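DNA polymerase III, beta subunit (Eubacterium rectale, PDB 3T0P) probably tethers DNA polymerases and other proteins to DNA and makes them processive, as a ring-shaped head-to-tail homodimer around DNA. Local coordinates at residues Val122-Ser127 against Val225-Asn230; Asp189-Val194 against Ile217-Asn222; Glu137-Thr142 against Lys198-Ile203; Gly157-Ile162 against Arg168-Asp173. One frame throughout, in Å; residues are numbered along the deposited sequence. Where two conformers were deposited one is given.

Interaction 1 of 4, residues Val122-Ser127 against Val225-Asn230. With EDO (1,2-ethanediol), chain X.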
loop_
_atom_site.group_PDB
_atom_site.type_symbol
_atom_site.label_atom_id
_atom_site.label_comp_id
_atom_site.label_asym_id
_atom_site.label_seq_id
_atom_site.Cartn_x
_atom_site.Cartn_y
_atom_site.Cartn_z
ATOM N N VAL B 122 35.782 12.667 4.736
ATOM C CA VAL B 122 35.408 13.942 4.120
ATOM C C VAL B 122 35.754 15.021 5.129
ATOM O O VAL B 122 35.261 14.977 6.265
ATOM C CB VAL B 122 33.919 14.023 3.654
ATOM C CG1 VAL B 122 33.630 15.351 2.957
ATOM C CG2 VAL B 122 33.550 12.860 2.742
ATOM N N GLU B 123 36.610 15.969 4.729
ATOM C CA GLU B 123 37.002 17.057 5.616
ATOM C C GLU B 123 35.794 17.943 5.918
ATOM O O GLU B 123 35.059 18.326 5.012
ATOM C CB GLU B 123 38.171 17.878 5.061
ATOM C CG GLU B 123 38.879 18.639 6.173
ATOM C CD GLU B 123 40.173 19.339 5.807
ATOM O OE1 GLU B 123 41.223 18.656 5.762
ATOM O OE2 GLU B 123 40.151 20.580 5.647
ATOM N N ARG B 124 35.564 18.210 7.207
ATOM C CA ARG B 124 34.448 19.020 7.668
ATOM C C ARG B 124 34.899 20.452 7.856
ATOM O O ARG B 124 35.593 20.774 8.826
ATOM C CB ARG B 124 33.859 18.447 8.961
ATOM C CG ARG B 124 32.894 17.304 8.718
ATOM C CD ARG B 124 32.888 16.334 9.883
ATOM N NE ARG B 124 31.817 15.338 9.788
ATOM C CZ ARG B 124 31.846 14.260 9.008
ATOM N NH1 ARG B 124 32.876 14.043 8.197
ATOM N NH2 ARG B 124 30.838 13.400 9.017
ATOM N N ASN B 125 34.529 21.308 6.903
ATOM C CA ASN B 125 34.862 22.709 6.958
ATOM C C ASN B 125 33.661 23.430 7.542
ATOM O O ASN B 125 33.258 23.146 8.681
ATOM C CB ASN B 125 35.279 23.226 5.566
ATOM C CG ASN B 125 36.456 22.474 4.977
ATOM O OD1 ASN B 125 37.448 22.166 5.665
ATOM N ND2 ASN B 125 36.352 22.136 3.694
ATOM N N GLU B 126 33.110 24.360 6.775
ATOM C CA GLU B 126 31.955 25.158 7.125
ATOM C C GLU B 126 30.718 24.250 7.188
ATOM O O GLU B 126 30.536 23.397 6.319
ATOM C CB GLU B 126 31.795 26.275 6.088
ATOM C CG GLU B 126 30.757 27.323 6.438
ATOM C CD GLU B 126 30.666 28.492 5.471
ATOM O OE1 GLU B 126 30.601 28.255 4.243
ATOM O OE2 GLU B 126 30.651 29.651 5.948
ATOM N N SER B 127 29.927 24.399 8.249
ATOM C CA SER B 127 28.698 23.646 8.518
ATOM C C SER B 127 27.477 24.504 8.280
ATOM O O SER B 127 27.488 25.689 8.602
ATOM C CB SER B 127 28.684 23.165 9.961
ATOM O OG SER B 127 28.886 24.280 10.811
ATOM N N VAL B 225 27.770 15.948 3.076
ATOM C CA VAL B 225 27.586 15.167 4.302
ATOM C C VAL B 225 26.403 15.757 5.076
ATOM O O VAL B 225 26.313 16.968 5.244
ATOM C CB VAL B 225 28.892 15.134 5.158
ATOM C CG1 VAL B 225 28.699 14.360 6.466
ATOM C CG2 VAL B 225 30.076 14.581 4.355
ATOM N N PHE B 226 25.481 14.892 5.498
ATOM C CA PHE B 226 24.327 15.210 6.325
ATOM C C PHE B 226 24.473 14.479 7.634
ATOM O O PHE B 226 24.653 13.270 7.614
ATOM C CB PHE B 226 23.010 14.764 5.651
ATOM C CG PHE B 226 22.730 15.353 4.301
ATOM C CD1 PHE B 226 23.227 14.754 3.145
ATOM C CD2 PHE B 226 21.915 16.469 4.169
ATOM C CE1 PHE B 226 22.952 15.295 1.891
ATOM C CE2 PHE B 226 21.637 16.998 2.917
ATOM C CZ PHE B 226 22.167 16.413 1.789
ATOM N N GLU B 227 24.417 15.189 8.767
ATOM C CA GLU B 227 24.446 14.558 10.090
ATOM C C GLU B 227 23.179 14.886 10.837
ATOM O O GLU B 227 22.770 16.033 10.868
ATOM C CB GLU B 227 25.636 14.984 10.948
ATOM C CG GLU B 227 26.973 15.070 10.258
ATOM C CD GLU B 227 28.039 15.301 11.307
ATOM O OE1 GLU B 227 27.892 16.260 12.096
ATOM O OE2 GLU B 227 28.931 14.436 11.436
ATOM N N PHE B 228 22.572 13.891 11.436
ATOM C CA PHE B 228 21.355 14.020 12.217
ATOM C C PHE B 228 21.266 12.812 13.118
ATOM O O PHE B 228 21.548 11.700 12.671
ATOM C CB PHE B 228 20.102 14.178 11.313
ATOM C CG PHE B 228 19.838 13.026 10.380
ATOM C CD1 PHE B 228 20.578 12.871 9.209
ATOM C CD2 PHE B 228 18.870 12.069 10.686
ATOM C CE1 PHE B 228 20.352 11.784 8.356
ATOM C CE2 PHE B 228 18.633 10.988 9.821
ATOM C CZ PHE B 228 19.367 10.858 8.655
ATOM N N GLU B 229 20.921 13.047 14.399
ATOM C CA GLU B 229 20.777 12.045 15.465
ATOM C C GLU B 229 22.075 11.221 15.533
ATOM O O GLU B 229 23.114 11.826 15.771
ATOM C CB GLU B 229 19.500 11.198 15.271
ATOM C CG GLU B 229 18.261 12.057 15.063
ATOM C CD GLU B 229 16.966 11.358 14.676
ATOM O OE1 GLU B 229 17.009 10.234 14.116
ATOM O OE2 GLU B 229 15.898 11.982 14.883
ATOM N N ASN B 230 22.061 9.913 15.236
ATOM C CA ASN B 230 23.294 9.113 15.295
ATOM C C ASN B 230 23.701 8.599 13.918
ATOM O O ASN B 230 24.419 7.595 13.814
ATOM C CB ASN B 230 23.115 7.943 16.276
ATOM C CG ASN B 230 23.258 8.381 17.708
ATOM O OD1 ASN B 230 24.371 8.655 18.195
ATOM N ND2 ASN B 230 22.120 8.530 18.379
HETATM C C1 EDO X . 28.210 9.308 13.948
HETATM O O1 EDO X . 26.921 9.720 13.459
HETATM C C2 EDO X . 28.952 8.477 12.902
HETATM O O2 EDO X . 28.045 7.578 12.250
#

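Interaction 2 of 4, residues Asp189-Val194 against Ile217-Asn222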
loop_
_atom_site.group_PDB
_atom_site.type_symbol
_atom_site.label_atom_id
_atom_site.label_comp_id
_atom_site.label_asym_id
_atom_site.label_seq_id
_atom_site.Cartn_x
_atom_site.Cartn_y
_atom_site.Cartn_z
ATOM N N ASP B 189 29.567 31.120 3.452
ATOM C CA ASP B 189 30.327 31.345 2.230
ATOM C C ASP B 189 29.515 30.841 1.058
ATOM O O ASP B 189 28.688 29.940 1.229
ATOM C CB ASP B 189 31.694 30.635 2.254
ATOM C CG ASP B 189 32.681 31.126 3.294
ATOM O OD1 ASP B 189 32.548 32.294 3.744
ATOM O OD2 ASP B 189 33.593 30.348 3.653
ATOM N N SER B 190 29.731 31.426 -0.123
ATOM C CA SER B 190 29.034 31.012 -1.321
ATOM C C SER B 190 29.378 29.561 -1.665
ATOM O O SER B 190 30.528 29.137 -1.535
ATOM C CB SER B 190 29.357 31.938 -2.479
ATOM O OG SER B 190 28.764 33.197 -2.214
ATOM N N LYS B 191 28.353 28.815 -2.058
ATOM C CA LYS B 191 28.450 27.410 -2.448
ATOM C C LYS B 191 27.387 27.133 -3.488
ATOM O O LYS B 191 26.285 27.664 -3.374
ATOM C CB LYS B 191 28.306 26.475 -1.227
ATOM C CG LYS B 191 29.639 25.940 -0.739
ATOM C CD LYS B 191 29.622 25.640 0.749
ATOM C CE LYS B 191 31.013 25.374 1.258
ATOM N NZ LYS B 191 31.067 25.438 2.734
ATOM N N LYS B 192 27.723 26.336 -4.507
ATOM C CA LYS B 192 26.843 25.946 -5.607
ATOM C C LYS B 192 27.195 24.508 -5.991
ATOM O O LYS B 192 28.250 24.267 -6.567
ATOM C CB LYS B 192 27.043 26.934 -6.779
ATOM C CG LYS B 192 25.816 27.161 -7.630
ATOM C CD LYS B 192 26.143 27.973 -8.881
ATOM C CE LYS B 192 25.040 27.851 -9.910
ATOM N NZ LYS B 192 25.180 28.831 -11.034
ATOM N N VAL B 193 26.357 23.547 -5.605
ATOM C CA VAL B 193 26.590 22.120 -5.859
ATOM C C VAL B 193 25.321 21.431 -6.373
ATOM O O VAL B 193 24.206 21.917 -6.152
ATOM C CB VAL B 193 27.140 21.376 -4.614
ATOM C CG1 VAL B 193 28.492 21.942 -4.182
ATOM C CG2 VAL B 193 26.134 21.357 -3.456
ATOM N N VAL B 194 25.499 20.281 -7.030
ATOM C CA VAL B 194 24.392 19.499 -7.554
ATOM C C VAL B 194 24.422 18.134 -6.840
ATOM O O VAL B 194 25.369 17.349 -6.994
ATOM C CB VAL B 194 24.399 19.382 -9.102
ATOM C CG1 VAL B 194 23.150 18.657 -9.605
ATOM C CG2 VAL B 194 24.512 20.754 -9.758
ATOM N N ILE B 217 24.966 20.041 7.801
ATOM C CA ILE B 217 25.374 19.713 6.435
ATOM C C ILE B 217 26.795 20.243 6.158
ATOM O O ILE B 217 27.098 21.379 6.503
ATOM C CB ILE B 217 24.324 20.279 5.418
ATOM C CG1 ILE B 217 22.926 19.641 5.655
ATOM C CG2 ILE B 217 24.759 20.060 3.944
ATOM C CD1 ILE B 217 21.749 20.360 4.949
ATOM N N TYR B 218 27.642 19.426 5.514
ATOM C CA TYR B 218 28.988 19.836 5.084
ATOM C C TYR B 218 29.107 19.622 3.606
ATOM O O TYR B 218 28.742 18.551 3.124
ATOM C CB TYR B 218 30.098 19.043 5.805
ATOM C CG TYR B 218 30.126 19.223 7.298
ATOM C CD1 TYR B 218 30.809 20.286 7.879
ATOM C CD2 TYR B 218 29.454 18.340 8.137
ATOM C CE1 TYR B 218 30.832 20.460 9.261
ATOM C CE2 TYR B 218 29.474 18.501 9.518
ATOM C CZ TYR B 218 30.175 19.555 10.076
ATOM O OH TYR B 218 30.210 19.708 11.437
ATOM N N ILE B 219 29.598 20.631 2.881
ATOM C CA ILE B 219 29.799 20.571 1.442
ATOM C C ILE B 219 31.297 20.741 1.207
ATOM O O ILE B 219 31.830 21.831 1.379
ATOM C CB ILE B 219 28.906 21.610 0.705
ATOM C CG1 ILE B 219 27.402 21.295 0.932
ATOM C CG2 ILE B 219 29.214 21.579 -0.764
ATOM C CD1 ILE B 219 26.417 22.417 0.625
ATOM N N THR B 220 31.984 19.619 0.952
ATOM C CA THR B 220 33.428 19.591 0.776
ATOM C C THR B 220 33.775 18.969 -0.557
ATOM O O THR B 220 33.951 17.744 -0.675
ATOM C CB THR B 220 34.142 18.916 1.962
ATOM O OG1 THR B 220 33.794 19.619 3.159
ATOM C CG2 THR B 220 35.693 18.931 1.830
ATOM N N ASN B 221 33.826 19.886 -1.563
ATOM C CA ASN B 221 34.259 19.821 -2.966
ATOM C C ASN B 221 33.498 18.819 -3.837
ATOM O O ASN B 221 32.817 19.211 -4.777
ATOM C CB ASN B 221 35.775 19.507 -3.045
ATOM C CG ASN B 221 36.654 20.300 -2.090
ATOM O OD1 ASN B 221 36.668 21.541 -2.094
ATOM N ND2 ASN B 221 37.409 19.591 -1.252
ATOM N N ASN B 222 33.713 17.540 -3.587
ATOM C CA ASN B 222 33.182 16.428 -4.357
ATOM C C ASN B 222 32.130 15.673 -3.573
ATOM O O ASN B 222 31.558 14.714 -4.097
ATOM C CB ASN B 222 34.340 15.469 -4.708
ATOM C CG ASN B 222 35.670 16.152 -4.934
ATOM O OD1 ASN B 222 36.575 16.095 -4.088
ATOM N ND2 ASN B 222 35.796 16.849 -6.058
#

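Interaction 3 of 4, residues Glu137-Thr142 against Lys198-Ile203. With ACT (acetate ion), chain T; EDO (1,2-ethanediol), chain C.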
loop_
_atom_site.group_PDB
_atom_site.type_symbol
_atom_site.label_atom_id
_atom_site.label_comp_id
_atom_site.label_asym_id
_atom_site.label_seq_id
_atom_site.Cartn_x
_atom_site.Cartn_y
_atom_site.Cartn_z
ATOM N N GLU B 137 11.011 19.152 3.849
ATOM C CA GLU B 137 10.023 19.929 3.097
ATOM C C GLU B 137 10.580 20.493 1.808
ATOM O O GLU B 137 9.874 20.463 0.810
ATOM C CB GLU B 137 9.446 21.071 3.938
ATOM C CG GLU B 137 8.311 20.634 4.853
ATOM C CD GLU B 137 6.980 20.353 4.172
ATOM O OE1 GLU B 137 6.262 21.327 3.836
ATOM O OE2 GLU B 137 6.646 19.157 3.994
ATOM N N VAL B 138 11.814 21.014 1.804
ATOM C CA VAL B 138 12.367 21.581 0.582
ATOM C C VAL B 138 12.597 20.468 -0.469
ATOM O O VAL B 138 12.432 20.741 -1.654
ATOM C CB VAL B 138 13.610 22.489 0.802
ATOM C CG1 VAL B 138 14.905 21.702 1.017
ATOM C CG2 VAL B 138 13.763 23.455 -0.347
ATOM N N ILE B 139 12.907 19.226 -0.050
ATOM C CA ILE B 139 13.082 18.118 -0.992
ATOM C C ILE B 139 11.684 17.765 -1.554
ATOM O O ILE B 139 11.530 17.586 -2.762
ATOM C CB ILE B 139 13.767 16.883 -0.320
ATOM C CG1 ILE B 139 15.231 17.175 0.091
ATOM C CG2 ILE B 139 13.674 15.630 -1.206
ATOM C CD1 ILE B 139 15.833 16.083 1.152
ATOM N N ARG B 140 10.673 17.672 -0.680
ATOM C CA ARG B 140 9.317 17.323 -1.125
ATOM C C ARG B 140 8.814 18.355 -2.171
ATOM O O ARG B 140 8.226 17.977 -3.178
ATOM C CB ARG B 140 8.357 17.253 0.067
ATOM C CG ARG B 140 6.973 16.685 -0.264
ATOM C CD ARG B 140 6.060 16.647 0.958
ATOM N NE ARG B 140 5.802 17.979 1.506
ATOM C CZ ARG B 140 4.815 18.780 1.105
ATOM N NH1 ARG B 140 3.965 18.382 0.159
ATOM N NH2 ARG B 140 4.656 19.973 1.660
ATOM N N GLN B 141 9.141 19.619 -1.950
ATOM C CA GLN B 141 8.741 20.770 -2.752
ATOM C C GLN B 141 9.482 20.908 -4.078
ATOM O O GLN B 141 9.095 21.776 -4.877
ATOM C CB GLN B 141 8.939 22.050 -1.939
ATOM C CG GLN B 141 7.906 22.211 -0.834
ATOM C CD GLN B 141 8.304 23.253 0.174
ATOM O OE1 GLN B 141 9.451 23.726 0.231
ATOM N NE2 GLN B 141 7.359 23.638 1.000
ATOM N N THR B 142 10.508 20.058 -4.340
ATOM C CA THR B 142 11.302 20.175 -5.566
ATOM C C THR B 142 11.666 18.852 -6.245
ATOM O O THR B 142 11.933 18.859 -7.448
ATOM C CB THR B 142 12.647 20.924 -5.283
ATOM O OG1 THR B 142 13.380 20.213 -4.285
ATOM C CG2 THR B 142 12.457 22.349 -4.840
ATOM N N LYS B 198 18.685 10.582 -6.168
ATOM C CA LYS B 198 18.582 9.400 -5.308
ATOM C C LYS B 198 19.004 9.714 -3.849
ATOM O O LYS B 198 18.388 9.206 -2.934
ATOM C CB LYS B 198 19.418 8.251 -5.869
ATOM C CG LYS B 198 19.148 6.901 -5.182
ATOM C CD LYS B 198 19.934 5.735 -5.836
ATOM C CE LYS B 198 21.459 5.819 -5.726
ATOM N NZ LYS B 198 21.950 5.802 -4.316
ATOM N N THR B 199 20.036 10.553 -3.639
ATOM C CA THR B 199 20.499 10.920 -2.292
ATOM C C THR B 199 19.397 11.608 -1.504
ATOM O O THR B 199 19.157 11.261 -0.360
ATOM C CB THR B 199 21.720 11.816 -2.394
ATOM O OG1 THR B 199 22.785 11.018 -2.900
ATOM C CG2 THR B 199 22.089 12.462 -1.051
ATOM N N LEU B 200 18.750 12.579 -2.133
ATOM C CA LEU B 200 17.649 13.356 -1.580
ATOM C C LEU B 200 16.424 12.504 -1.371
ATOM O O LEU B 200 15.797 12.646 -0.327
ATOM C CB LEU B 200 17.348 14.567 -2.465
ATOM C CG LEU B 200 18.547 15.518 -2.625
ATOM C CD1 LEU B 200 18.212 16.614 -3.578
ATOM C CD2 LEU B 200 19.006 16.094 -1.280
ATOM N N GLN B 201 16.120 11.575 -2.293
ATOM C CA GLN B 201 14.976 10.663 -2.123
ATOM C C GLN B 201 15.200 9.721 -0.936
ATOM O O GLN B 201 14.300 9.556 -0.117
ATOM C CB GLN B 201 14.738 9.832 -3.387
ATOM C CG GLN B 201 14.084 10.588 -4.520
ATOM C CD GLN B 201 14.180 9.855 -5.845
ATOM O OE1 GLN B 201 15.049 8.991 -6.069
ATOM N NE2 GLN B 201 13.321 10.227 -6.786
ATOM N N GLU B 202 16.411 9.152 -0.810
ATOM C CA GLU B 202 16.725 8.221 0.285
ATOM C C GLU B 202 16.790 8.934 1.640
ATOM O O GLU B 202 16.348 8.374 2.645
ATOM C CB GLU B 202 18.037 7.468 0.007
ATOM C CG GLU B 202 17.974 6.565 -1.225
ATOM C CD GLU B 202 16.753 5.665 -1.337
ATOM O OE1 GLU B 202 16.408 5.002 -0.334
ATOM O OE2 GLU B 202 16.120 5.650 -2.417
ATOM N N ILE B 203 17.295 10.173 1.663
ATOM C CA ILE B 203 17.374 10.910 2.923
ATOM C C ILE B 203 15.947 11.321 3.409
ATOM O O ILE B 203 15.712 11.343 4.622
ATOM C CB ILE B 203 18.405 12.066 2.863
ATOM C CG1 ILE B 203 18.884 12.414 4.263
ATOM C CG2 ILE B 203 17.928 13.273 2.117
ATOM C CD1 ILE B 203 20.285 12.875 4.312
HETATM C C ACT T . 20.105 3.182 -3.162
HETATM O O ACT T . 19.127 2.585 -2.737
HETATM O OXT ACT T . 20.323 4.323 -2.767
HETATM C CH3 ACT T . 20.971 2.498 -4.197
HETATM C C1 EDO C . 2.987 14.101 -3.163
HETATM O O1 EDO C . 1.645 14.073 -2.656
HETATM C C2 EDO C . 3.635 15.465 -2.918
HETATM O O2 EDO C . 3.578 15.817 -1.526
#

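Interaction 4 of 4, residues Gly157-Ile162 against Arg168-Asp173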
loop_
_atom_site.group_PDB
_atom_site.type_symbol
_atom_site.label_atom_id
_atom_site.label_comp_id
_atom_site.label_asym_id
_atom_site.label_seq_id
_atom_site.Cartn_x
_atom_site.Cartn_y
_atom_site.Cartn_z
ATOM N N GLY B 157 19.933 15.506 -10.726
ATOM C CA GLY B 157 20.189 16.033 -9.396
ATOM C C GLY B 157 19.445 17.317 -9.100
ATOM O O GLY B 157 18.653 17.789 -9.916
ATOM N N GLU B 158 19.671 17.867 -7.902
ATOM C CA GLU B 158 19.130 19.150 -7.490
ATOM C C GLU B 158 20.249 20.101 -7.172
ATOM O O GLU B 158 21.176 19.733 -6.441
ATOM C CB GLU B 158 18.215 19.037 -6.284
ATOM C CG GLU B 158 16.985 18.210 -6.564
ATOM C CD GLU B 158 15.746 18.564 -5.774
ATOM O OE1 GLU B 158 15.842 18.942 -4.586
ATOM O OE2 GLU B 158 14.656 18.438 -6.364
ATOM N N LEU B 159 20.164 21.322 -7.709
ATOM C CA LEU B 159 21.108 22.371 -7.387
ATOM C C LEU B 159 20.852 22.875 -5.955
ATOM O O LEU B 159 19.708 23.155 -5.583
ATOM C CB LEU B 159 20.998 23.540 -8.385
ATOM C CG LEU B 159 21.907 24.760 -8.111
ATOM C CD1 LEU B 159 23.338 24.489 -8.535
ATOM C CD2 LEU B 159 21.381 25.986 -8.819
ATOM N N PHE B 160 21.928 22.989 -5.165
ATOM C CA PHE B 160 21.918 23.571 -3.830
ATOM C C PHE B 160 22.816 24.805 -3.903
ATOM O O PHE B 160 24.003 24.673 -4.198
ATOM C CB PHE B 160 22.375 22.545 -2.785
ATOM C CG PHE B 160 21.231 21.694 -2.284
ATOM C CD1 PHE B 160 20.649 20.724 -3.099
ATOM C CD2 PHE B 160 20.732 21.861 -0.999
ATOM C CE1 PHE B 160 19.574 19.955 -2.648
ATOM C CE2 PHE B 160 19.659 21.081 -0.542
ATOM C CZ PHE B 160 19.077 20.143 -1.378
ATOM N N GLU B 161 22.237 26.011 -3.743
ATOM C CA GLU B 161 22.978 27.264 -3.854
ATOM C C GLU B 161 22.815 28.133 -2.602
ATOM O O GLU B 161 21.697 28.396 -2.160
ATOM C CB GLU B 161 22.523 28.019 -5.092
ATOM C CG GLU B 161 23.416 29.169 -5.497
ATOM C CD GLU B 161 22.951 29.905 -6.739
ATOM O OE1 GLU B 161 21.881 29.548 -7.288
ATOM O OE2 GLU B 161 23.653 30.854 -7.156
ATOM N N ILE B 162 23.946 28.550 -2.034
ATOM C CA ILE B 162 24.026 29.373 -0.827
ATOM C C ILE B 162 24.800 30.635 -1.144
ATOM O O ILE B 162 25.868 30.561 -1.744
ATOM C CB ILE B 162 24.695 28.594 0.340
ATOM C CG1 ILE B 162 23.793 27.483 0.874
ATOM C CG2 ILE B 162 25.125 29.535 1.473
ATOM C CD1 ILE B 162 24.559 26.276 1.440
ATOM N N ARG B 168 18.966 28.342 -1.979
ATOM C CA ARG B 168 18.086 28.162 -3.133
ATOM C C ARG B 168 18.252 26.736 -3.607
ATOM O O ARG B 168 19.392 26.286 -3.753
ATOM C CB ARG B 168 18.449 29.200 -4.216
ATOM C CG ARG B 168 17.762 29.042 -5.545
ATOM C CD ARG B 168 18.044 30.257 -6.409
ATOM N NE ARG B 168 19.115 30.022 -7.377
ATOM C CZ ARG B 168 19.177 30.606 -8.570
ATOM N NH1 ARG B 168 18.229 31.459 -8.952
ATOM N NH2 ARG B 168 20.175 30.330 -9.398
ATOM N N VAL B 169 17.116 26.003 -3.768
ATOM C CA VAL B 169 17.078 24.609 -4.202
ATOM C C VAL B 169 16.357 24.570 -5.527
ATOM O O VAL B 169 15.273 25.136 -5.650
ATOM C CB VAL B 169 16.463 23.681 -3.124
ATOM C CG1 VAL B 169 16.354 22.235 -3.611
ATOM C CG2 VAL B 169 17.285 23.754 -1.836
ATOM N N VAL B 170 17.005 23.970 -6.550
ATOM C CA VAL B 170 16.505 23.964 -7.935
ATOM C C VAL B 170 16.517 22.556 -8.514
ATOM O O VAL B 170 17.505 21.841 -8.371
ATOM C CB VAL B 170 17.337 24.925 -8.851
ATOM C CG1 VAL B 170 16.785 25.001 -10.271
ATOM C CG2 VAL B 170 17.453 26.321 -8.265
ATOM N N SER B 171 15.431 22.185 -9.210
ATOM C CA SER B 171 15.328 20.984 -10.028
ATOM C C SER B 171 14.676 21.355 -11.362
ATOM O O SER B 171 13.900 22.314 -11.430
ATOM C CB SER B 171 14.561 19.880 -9.334
ATOM O OG SER B 171 13.229 20.281 -9.088
ATOM N N LEU B 172 15.039 20.642 -12.430
ATOM C CA LEU B 172 14.497 20.855 -13.759
ATOM C C LEU B 172 14.653 19.583 -14.587
ATOM O O LEU B 172 15.552 18.789 -14.347
ATOM C CB LEU B 172 15.110 22.093 -14.467
ATOM C CG LEU B 172 16.592 22.096 -14.847
ATOM C CD1 LEU B 172 16.807 21.600 -16.279
ATOM C CD2 LEU B 172 17.142 23.502 -14.784
ATOM N N ASP B 173 13.761 19.378 -15.546
ATOM C CA ASP B 173 13.802 18.180 -16.381
ATOM C C ASP B 173 13.718 18.524 -17.881
ATOM O O ASP B 173 13.650 17.621 -18.708
ATOM C CB ASP B 173 12.673 17.226 -15.962
ATOM C CG ASP B 173 11.266 17.796 -16.091
ATOM O OD1 ASP B 173 11.128 18.960 -16.552
ATOM O OD2 ASP B 173 10.297 17.071 -15.759
HETATM O O HOH W 1 17.177 18.881 -11.875
#

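Interaction 1 of 4, residues Val122-Ser127 against Val225-Asn230
A salt bridge joins Arg-124 to Glu-227, with one carboxylate oxygen taking two N-H groups. Arg-124 NH2 lies 3.2 Å from Glu-227 OE2, and the N-H...O angle of 156° supports a true hydrogen bond. The second bond, from Arg-124 NE to the same OE2, is weak at 3.4 Å. OE2 sits at the guanidinium edge and in its plane, yet the arginine meets that oxygen from above the carboxylate plane; the two planes are 61° apart, so this is not a flat, two-oxygen pairing. Because Arg-124 was deposited in two conformers, the bridge may be occupied only part of the time. In this conformer the chain is extended from CG to NE, and Arg-124 NH1 makes a weak bond with Val-122 O (3.2 Å). Packing comes next: Val-225 CG1 approaches Arg-124 NH2 at 3.5 Å, while Val-225 CG2 meets Val-122 CG1 at 3.9 Å as the two valines slide past each other. The loop leading from strand 104-109 to strand 127-131 is thereby joined to strand 223-228 through side chains. Tyr-218 of strand 214-220 and Thr-232 of strand 231-236 also touch Arg-124, while Phe-226 packs on Ile-203 of helix 197-206.

Interaction 2 of 4, residues Asp189-Val194 against Ile217-Asn222
Apolar contact dominates here, led by Val-193 and Ile-219, whose side chains reach toward each other tip to tip. The closest approach is 3.5 Å, between Val-193 CG1 and Ile-219 CG2; the other valine methyl, CG2, stands 4.1 Å from the same isoleucine atom. That branch of Ile-219 lies opposite its own backbone N, which swings it out to face both valine methyls. The aliphatic part of Lys-191 adds to this, running past Ile-219 in the opposite direction with CD 4.1 Å from Ile-219 CB. No backbone pairing occurs: the nearest CA atoms, those of Lys-191 and Ile-219, are 8.0 Å apart, too far for neighbouring strands of one sheet. The geometry instead fits two sheets meeting through side chains. Strand 187-196 ends one sheet and strand 214-220 belongs to another, with helix 197-206 linking them in the chain, within the central domain of the DNA polymerase III beta subunit. Polar contact is slight across the segments. Lys-191 CE passes 3.6 Å from Ile-219 O, but in this conformer, one of two, its NZ forms a salt bridge with Glu-126; on the far strand Thr-220 OG1 hydrogen-bonds to Glu-123 O.

Interaction 3 of 4, residues Glu137-Thr142 against Lys198-Ile203
Ile-139 packs its terminal methyl against helix 197-206, with CD1 3.6 Å from Ile-203 CG2. The same Ile-139 CD1 lies 3.7 Å from Leu-200 O. Leu-200 CD2 is a little farther from Ile-139 CD1, at 4.0 Å. These are the two helices of the central domain, and in the ring-forming beta subunits of DNA polymerase III such helices line the DNA-facing inner side. The Ile-139 and Ile-203 side chains cross at about a right angle. No hydrogen bond spans the pair, and all three touching residues are buried. The backbones come close, with 6.6 Å between the CA atoms of Ile-139 and Leu-200. Around this core, Leu-200 also packs on Phe-160 and Glu-158, and Val-138 on Ile-182. On its own helix, Arg-140 grips Glu-137 side-on: NH2 gives a nearly straight bond (165°) to OE1 at 3.0 Å, and NE reaches OE2 at 2.9 Å. A bend at chi3 (62°) turns the guanidinium to do so. A leucine in place of Arg-140 would probably leave Glu-137 without its charged mate and free to turn. Near the start of helix 197-206, Lys-198 NZ, salt-bridged to Asp-49, donates to OXT of an acetate, probably from the crystallisation liquor, at 2.7 Å.

Interaction 4 of 4, residues Gly157-Ile162 against Arg168-Asp173
Glu-161 OE1 is gripped by two nitrogens of Arg-168, NE at 2.8 Å and NH2, through a weak bond, at 2.8 Å. The pair belongs to the antiparallel beta hairpin of strands 157-163 and 166-172, and the two side chains lie side by side on one face of its sheet. OE1 lies at the guanidinium edge but tilted from its plane, and NE meets it from above the carboxylate plane; the arginine chain bends at chi3 (99°) to bring NE and NH2 to that oxygen. Arg-168 NH1 meanwhile forms a salt bridge with Asp-246, so an alanine here would probably leave two carboxylates without their mate. In the backbone, Glu-161 and Arg-168 form a hydrogen-bonded pair, with Arg-168 N to Glu-161 O at 2.7 Å. Leu-159 and Val-170 form the next one, their CB atoms 3.9 Å apart on the same face as Glu-161 and Arg-168. On the opposite face, the non-hydrogen-bonded pair makes a CH-pi contact: Val-169 CG2 stands over the Phe-160 ring, 4.0 Å from its centroid and 20° off the normal. Nearby, Glu-158 OE1 is held by Thr-142 OG1, outside the hairpin. Beyond the paired residues a water accepts from Leu-172 N at 2.8 Å and lies 2.7 Å from Gly-157 O.

Interactions 3 and 4 are buried, whereas interactions 1 and 2 are only partly so. Chemistry follows place: interactions 1 and 4 each carry an Arg-Glu salt bridge, in interaction 4 alongside backbone pairing within one sheet, in interaction 1 without it and at a more exposed place. Interactions 2 and 3 join separate elements mainly by aliphatic packing, with no hydrogen bond across. Interactions 1 and 2 share a sheet, strands 223-228 and 214-220 being neighbours, while strand 187-196 of interaction 2 pairs with strand 157-163 of interaction 4 through Val-193 O and Phe-160 N. Helix 197-206 connects interactions 1 and 3 where Phe-226 meets Ile-203. Thr-142 ties interaction 3 to interaction 4 by reaching Glu-158 and Ser-171.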